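Amidohydrolase (Thermotoga maritima, PDB 3OOQ) is probably a hydrolase of the amidohydrolase type, possibly acting as an allantoinase. Local coordinates at residues 299-304 / 333-338; 154-159 / 170-175; 7-12 / 48-53. All coordinates share one frame; numbering follows the deposited sequence.

Interaction 1. Residues 299-304 / 333-338; sequences VLIALM and LKILTV
Ile335 O is met by two groups of strand 301-303. Leu303 N donates to it over 3.0 Å in a nearly straight bond (167° at the hydrogen), and Ala302 CA offers a weaker C-H contact. The amide stands 28° out of the carbonyl plane. Around this bond the Ile335 side chain packs with both its branches. Its CG2 lies beside Ile301 CG1 at 3.8 Å, the two isoleucines pointing the same way, and also reaches Ile301 O. The other branch is folded back between the backbone N and the carbonyl carbon (chi1 70°), which brings CD1 within 3.7 Å of Leu303 CB. Were the isoleucine cut back to alanine, Ile301 CG1 and Leu303 CB would probably lose these partners, leaving a gap between strand and turn. In the TIM-barrel fold of the family, strand 301-303 pairs in parallel with strand 269-271, while Leu336 is hydrogen-bonded through its backbone to Val60 of strand 54-64; the 333-338 turn thus bridges two separate strands of the core. Leu336 CD2 comes near Leu303 CD2 at 4.2 Å. Thr337 N closes the type I turn on Lys334 O; just before it, Leu333 O takes Thr337 OG1 at 2.6 Å and Leu336 N from opposite faces of its plane. Helix 290-297 packs on Ile301 and Ile335.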
# COMPACT_ATOMS: atom_id res chain seq x y z
N VAL F 299 51.22 2.85 -1.30
CA VAL F 299 50.03 2.74 -2.13
C VAL F 299 49.91 3.98 -3.01
O VAL F 299 50.09 5.11 -2.54
CB VAL F 299 48.75 2.57 -1.28
CG1 VAL F 299 47.48 2.31 -2.18
CG2 VAL F 299 48.92 1.42 -0.30
N LEU F 300 49.61 3.75 -4.28
CA LEU F 300 49.27 4.82 -5.20
C LEU F 300 47.84 5.33 -4.94
O LEU F 300 46.86 4.60 -5.11
CB LEU F 300 49.42 4.36 -6.65
CG LEU F 300 48.95 5.39 -7.68
CD1 LEU F 300 49.91 6.58 -7.70
CD2 LEU F 300 48.83 4.76 -9.05
N ILE F 301 47.73 6.59 -4.54
CA ILE F 301 46.44 7.17 -4.19
C ILE F 301 46.18 8.50 -4.88
O ILE F 301 47.13 9.22 -5.27
CB ILE F 301 46.27 7.34 -2.64
CG1 ILE F 301 47.12 8.51 -2.11
CG2 ILE F 301 46.56 6.04 -1.93
CD1 ILE F 301 46.93 8.82 -0.60
N ALA F 302 44.89 8.79 -5.07
CA ALA F 302 44.42 10.11 -5.47
C ALA F 302 43.39 10.55 -4.45
O ALA F 302 42.83 9.73 -3.71
CB ALA F 302 43.77 10.08 -6.85
N LEU F 303 43.15 11.85 -4.41
CA LEU F 303 42.15 12.41 -3.51
C LEU F 303 40.93 12.94 -4.28
O LEU F 303 41.07 13.78 -5.17
CB LEU F 303 42.77 13.51 -2.66
CG LEU F 303 41.87 14.25 -1.65
CD1 LEU F 303 41.26 13.31 -0.60
CD2 LEU F 303 42.66 15.38 -0.98
N MSE F 304 39.74 12.45 -3.90
CA MSE F 304 38.47 12.92 -4.46
C MSE F 304 37.68 13.77 -3.47
O MSE F 304 37.83 13.63 -2.26
CB MSE F 304 37.58 11.73 -4.89
CG MSE F 304 36.98 10.93 -3.72
SE MSE F 304 35.51 9.80 -4.29
CE MSE F 304 36.51 8.11 -4.46
N LEU F 333 49.73 17.82 -3.30
CA LEU F 333 49.62 18.34 -4.66
C LEU F 333 49.58 17.22 -5.70
O LEU F 333 48.74 17.25 -6.60
CB LEU F 333 50.75 19.35 -4.96
CG LEU F 333 50.60 20.66 -4.20
CD1 LEU F 333 51.92 21.51 -4.30
CD2 LEU F 333 49.42 21.40 -4.77
N LYS F 334 50.46 16.23 -5.54
CA LYS F 334 50.52 15.07 -6.46
C LYS F 334 49.20 14.28 -6.47
O LYS F 334 48.75 13.84 -7.53
CB LYS F 334 51.66 14.12 -6.09
CG LYS F 334 53.06 14.67 -6.24
CD LYS F 334 54.12 13.60 -5.99
CE LYS F 334 55.54 14.21 -6.11
NZ LYS F 334 56.62 13.18 -6.26
N ILE F 335 48.59 14.08 -5.31
CA ILE F 335 47.34 13.31 -5.25
C ILE F 335 46.14 14.07 -5.83
O ILE F 335 45.03 13.52 -5.96
CB ILE F 335 47.04 12.75 -3.84
CG1 ILE F 335 46.66 13.87 -2.86
CG2 ILE F 335 48.20 11.93 -3.34
CD1 ILE F 335 46.23 13.34 -1.47
N LEU F 336 46.37 15.34 -6.16
CA LEU F 336 45.39 16.16 -6.84
C LEU F 336 45.64 16.30 -8.34
O LEU F 336 44.78 16.83 -9.07
CB LEU F 336 45.32 17.55 -6.21
CG LEU F 336 44.75 17.64 -4.79
CD1 LEU F 336 44.91 19.08 -4.27
CD2 LEU F 336 43.28 17.17 -4.73
N THR F 337 46.81 15.82 -8.78
CA THR F 337 47.30 16.08 -10.15
C THR F 337 47.80 14.81 -10.88
O THR F 337 47.01 14.12 -11.53
CB THR F 337 48.36 17.21 -10.14
OG1 THR F 337 49.35 16.91 -9.14
CG2 THR F 337 47.72 18.58 -9.80
N VAL F 338 49.10 14.51 -10.76
CA VAL F 338 49.72 13.42 -11.50
C VAL F 338 49.22 12.02 -11.08
O VAL F 338 49.02 11.16 -11.93
CB VAL F 338 51.30 13.50 -11.44
CG1 VAL F 338 51.83 13.43 -10.00
CG2 VAL F 338 51.97 12.41 -12.31

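Interaction 2. Residues 154-159 / 170-175; sequences FGENPK and STRMGT
Lys159 and Ser170 bring the two backbones together, with CA atoms 4.3 Å apart, and from there the segments run in opposite senses, so that Gly155 faces Arg172 and Phe154 faces Thr175. Each holds the start of a helix: Gly155 is the N-cap of helix 156-164, Thr171 that of helix 172-198, where Thr171 OG1 accepts from Gly174 N and also bonds Glu82 of the second subunit. Lys159 CB presses on Ser170 C at 3.6 Å. With CG turned back between N and carbonyl carbon (chi1 70°), its extended chain runs past Thr171 to the Arg172 guanidinium, one face of which lies against Gly155. Lys159 NZ and Arg172 NH1 are 3.4 Å apart, yet both form salt bridges with Asp79 of the second subunit, a binding place for that carboxylate. One water joins Glu156 OE2, which also accepts from Glu282 N, to Arg172 NH2; another joins Gly155 O, at 2.7 Å, to Thr175 OG1. Thr175 CG2 meets Pro158 CG at 4.0 Å, the side chains crossing at about a right angle. Asp232 of helix 230-243 salt-bridges Arg172 NE, and Phe154, just past strand 143-153, packs on that helix and on Met225 of strand 223-227.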
# COMPACT_ATOMS: atom_id res chain seq x y z
N PHE F 154 30.11 -2.03 -3.21
CA PHE F 154 30.07 -3.02 -2.14
C PHE F 154 29.63 -2.30 -0.89
O PHE F 154 29.54 -1.07 -0.89
CB PHE F 154 31.48 -3.60 -1.91
CG PHE F 154 31.97 -4.41 -3.07
CD1 PHE F 154 32.53 -3.79 -4.19
CD2 PHE F 154 31.78 -5.78 -3.09
CE1 PHE F 154 32.94 -4.54 -5.29
CE2 PHE F 154 32.18 -6.53 -4.19
CZ PHE F 154 32.77 -5.92 -5.28
N GLY F 155 29.36 -3.06 0.17
CA GLY F 155 29.06 -2.48 1.47
C GLY F 155 27.61 -2.06 1.62
O GLY F 155 26.72 -2.66 1.00
N GLU F 156 27.36 -1.06 2.45
CA GLU F 156 25.99 -0.73 2.90
C GLU F 156 25.08 -0.22 1.80
O GLU F 156 23.90 -0.59 1.77
CB GLU F 156 26.01 0.31 4.04
CG GLU F 156 26.66 -0.19 5.35
CD GLU F 156 26.70 0.88 6.43
OE1 GLU F 156 25.80 1.75 6.45
OE2 GLU F 156 27.61 0.86 7.28
N ASN F 157 25.61 0.60 0.89
CA ASN F 157 24.77 1.29 -0.10
C ASN F 157 23.97 0.34 -1.00
O ASN F 157 22.74 0.40 -1.00
CB ASN F 157 25.56 2.36 -0.92
CG ASN F 157 26.04 3.53 -0.06
OD1 ASN F 157 25.70 3.63 1.11
ND2 ASN F 157 26.85 4.42 -0.65
N PRO F 158 24.64 -0.58 -1.73
CA PRO F 158 23.85 -1.46 -2.61
C PRO F 158 22.83 -2.37 -1.88
O PRO F 158 21.73 -2.57 -2.38
CB PRO F 158 24.91 -2.31 -3.33
CG PRO F 158 26.15 -2.22 -2.45
CD PRO F 158 26.10 -0.82 -1.87
N LYS F 159 23.19 -2.92 -0.72
CA LYS F 159 22.25 -3.75 0.02
C LYS F 159 21.10 -2.96 0.69
O LYS F 159 20.03 -3.53 0.90
CB LYS F 159 22.97 -4.64 1.04
CG LYS F 159 23.58 -3.92 2.25
CD LYS F 159 24.04 -4.94 3.34
CE LYS F 159 24.63 -4.23 4.57
NZ LYS F 159 24.64 -5.15 5.75
N SER F 170 20.24 -7.91 -0.54
CA SER F 170 19.90 -7.31 0.74
C SER F 170 21.03 -7.56 1.74
O SER F 170 20.93 -7.16 2.88
CB SER F 170 18.57 -7.90 1.26
OG SER F 170 18.66 -9.30 1.47
N THR F 171 22.09 -8.25 1.30
CA THR F 171 23.22 -8.59 2.17
C THR F 171 24.52 -8.42 1.38
O THR F 171 24.51 -8.42 0.15
CB THR F 171 23.16 -10.08 2.65
OG1 THR F 171 23.25 -10.94 1.51
CG2 THR F 171 21.85 -10.39 3.42
N ARG F 172 25.63 -8.32 2.09
CA ARG F 172 26.96 -8.39 1.45
C ARG F 172 27.16 -9.68 0.65
O ARG F 172 27.78 -9.63 -0.41
CB ARG F 172 28.07 -8.21 2.50
CG ARG F 172 28.23 -6.76 2.97
CD ARG F 172 29.40 -6.61 3.96
NE ARG F 172 29.68 -5.20 4.26
CZ ARG F 172 29.04 -4.46 5.16
NH1 ARG F 172 28.02 -4.96 5.87
NH2 ARG F 172 29.39 -3.19 5.34
N MSE F 173 26.66 -10.82 1.14
CA MSE F 173 26.76 -12.09 0.43
C MSE F 173 26.11 -11.97 -0.95
O MSE F 173 26.64 -12.46 -1.95
CB MSE F 173 26.06 -13.24 1.17
CG MSE F 173 26.41 -13.41 2.65
SE MSE F 173 25.67 -15.11 3.25
CE MSE F 173 23.74 -14.58 3.20
N GLY F 174 24.92 -11.35 -0.95
CA GLY F 174 24.14 -11.14 -2.16
C GLY F 174 24.78 -10.18 -3.15
O GLY F 174 24.74 -10.42 -4.34
N THR F 175 25.36 -9.08 -2.65
CA THR F 175 26.06 -8.10 -3.53
C THR F 175 27.21 -8.76 -4.33
O THR F 175 27.32 -8.58 -5.54
CB THR F 175 26.61 -6.95 -2.70
OG1 THR F 175 25.51 -6.32 -2.03
CG2 THR F 175 27.37 -5.91 -3.56
O HOH W 1 26.73 -5.23 0.15
O HOH W 2 28.56 -1.63 7.66
O HOH W 3 26.71 -3.52 7.81
O HOH W 4 19.72 -4.34 3.46

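Interaction 3. Residues 7-12 / 48-53; sequences ILFKNA and VDLTGK
Phe9 pairs with Val48 and Lys10 with Asp49 in a short parallel ladder. Three backbone bonds stitch it: Val48 N to Leu8 O, Lys10 N to Val48 O at 2.8 Å, and Leu50 N to Lys10 O, the last lying in the carbonyl plane. Beyond the ladder the polar links run through side chains. Asn11 ND2 donates a hydrogen bond to Thr51 OG1 at 2.9 Å, with the hydroxyl in the Asn11 amide plane; CG anti to the backbone N (chi1 -160°) carries the amide across to it. Thr51 OG1 in turn donates to the syn lone pair of Asp49 OD1 at 2.6 Å. The same OD1 accepts Thr51 N from above the carboxylate plane, an Asx turn. Among apolar groups, Phe9 CD1 is wedged against Leu50 CD1 at 3.5 Å and Val48 CB at 3.8 Å, while Ile7 CG2 sits over one ring face, offset toward the rim. Ala12 CB rests on Leu50 CB at 3.8 Å. Tyr379 meets the Phe9 ring edge-to-face. Strands 7-10 and 46-49 are neighbours in the four-stranded sheet that packs against strands 361-364 and 375-380, consistent with the small beta-sandwich domain that accompanies the barrel in many amidohydrolases.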
# COMPACT_ATOMS: atom_id res chain seq x y z
N ILE F 7 51.22 31.22 -26.40
CA ILE F 7 51.17 32.03 -25.19
C ILE F 7 52.42 31.76 -24.37
O ILE F 7 52.79 30.60 -24.14
CB ILE F 7 49.93 31.75 -24.33
CG1 ILE F 7 48.64 32.11 -25.08
CG2 ILE F 7 50.01 32.49 -23.01
CD1 ILE F 7 47.38 31.62 -24.38
N LEU F 8 53.06 32.82 -23.91
CA LEU F 8 54.25 32.70 -23.11
C LEU F 8 53.98 33.29 -21.73
O LEU F 8 53.85 34.51 -21.58
CB LEU F 8 55.43 33.40 -23.80
CG LEU F 8 56.79 33.42 -23.12
CD1 LEU F 8 57.23 32.00 -22.70
CD2 LEU F 8 57.84 34.10 -24.01
N PHE F 9 53.88 32.43 -20.73
CA PHE F 9 53.65 32.88 -19.36
C PHE F 9 54.98 33.20 -18.73
O PHE F 9 55.86 32.34 -18.68
CB PHE F 9 52.92 31.81 -18.55
CG PHE F 9 51.52 31.52 -19.04
CD1 PHE F 9 50.45 32.35 -18.68
CD2 PHE F 9 51.27 30.41 -19.85
CE1 PHE F 9 49.15 32.08 -19.14
CE2 PHE F 9 49.97 30.12 -20.30
CZ PHE F 9 48.91 30.96 -19.93
N LYS F 10 55.14 34.43 -18.25
CA LYS F 10 56.46 34.87 -17.75
C LYS F 10 56.52 35.11 -16.24
O LYS F 10 55.65 35.78 -15.67
CB LYS F 10 56.93 36.14 -18.50
CG LYS F 10 57.08 35.92 -20.02
CD LYS F 10 58.51 36.03 -20.57
CE LYS F 10 59.64 35.83 -19.54
NZ LYS F 10 60.91 35.43 -20.25
N ASN F 11 57.56 34.57 -15.61
CA ASN F 11 57.95 34.98 -14.26
C ASN F 11 56.98 34.60 -13.13
O ASN F 11 57.00 35.20 -12.05
CB ASN F 11 58.31 36.49 -14.24
CG ASN F 11 59.16 36.88 -13.05
OD1 ASN F 11 60.04 36.14 -12.61
ND2 ASN F 11 58.89 38.06 -12.50
N ALA F 12 56.15 33.59 -13.38
CA ALA F 12 55.38 32.95 -12.32
C ALA F 12 56.29 32.13 -11.43
O ALA F 12 57.40 31.77 -11.82
CB ALA F 12 54.31 32.03 -12.93
N VAL F 48 52.13 36.82 -21.35
CA VAL F 48 51.32 37.04 -20.17
C VAL F 48 52.25 37.11 -18.98
O VAL F 48 52.91 36.13 -18.63
CB VAL F 48 50.29 35.92 -19.97
CG1 VAL F 48 49.43 36.18 -18.74
CG2 VAL F 48 49.42 35.77 -21.23
N ASP F 49 52.31 38.27 -18.36
CA ASP F 49 53.19 38.49 -17.23
C ASP F 49 52.52 37.98 -15.97
O ASP F 49 51.43 38.43 -15.61
CB ASP F 49 53.55 39.98 -17.13
CG ASP F 49 54.21 40.34 -15.80
OD1 ASP F 49 55.14 39.64 -15.38
OD2 ASP F 49 53.79 41.35 -15.19
N LEU F 50 53.18 37.05 -15.28
CA LEU F 50 52.62 36.47 -14.07
C LEU F 50 53.51 36.70 -12.86
O LEU F 50 53.51 35.90 -11.91
CB LEU F 50 52.34 34.97 -14.24
CG LEU F 50 51.36 34.51 -15.33
CD1 LEU F 50 51.28 32.99 -15.37
CD2 LEU F 50 49.97 35.12 -15.16
N THR F 51 54.27 37.80 -12.90
CA THR F 51 55.07 38.23 -11.75
C THR F 51 54.20 38.28 -10.49
O THR F 51 53.14 38.91 -10.49
CB THR F 51 55.68 39.64 -11.99
OG1 THR F 51 56.50 39.60 -13.16
CG2 THR F 51 56.53 40.08 -10.78
N GLY F 52 54.63 37.60 -9.43
CA GLY F 52 53.86 37.59 -8.18
C GLY F 52 52.78 36.51 -8.10
O GLY F 52 52.19 36.32 -7.03
N LYS F 53 52.54 35.80 -9.20
CA LYS F 53 51.49 34.79 -9.29
C LYS F 53 52.08 33.37 -9.27
O LYS F 53 53.30 33.19 -9.34
CB LYS F 53 50.67 34.98 -10.58
CG LYS F 53 50.25 36.42 -10.90
CD LYS F 53 49.26 36.95 -9.88
CE LYS F 53 48.93 38.44 -10.07
NZ LYS F 53 48.02 38.83 -8.96
O HOH W 5 56.85 35.77 -9.65

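Overall arrangement
From the N terminus, interaction 3 comes first: it closes a 35-residue loop, holding strands 24-29 and 32-37, and ties strand 7-10 to strand 46-49 at the edge of the small beta domain. Interaction 2 follows, closing a loop of ten residues that holds the rest of helix 156-164 and leads to helix 172-198, at the interface with the second subunit. Interaction 1 comes last, returning the chain after 28 residues to strand 301-303 in the barrel core. The three loops follow in series, without nesting or crossing. Interactions 2 and 3 lie on opposite sides of the chain's centre, their own centres about 52 Å apart; the centre of interaction 1 is about 10 Å from the chain's.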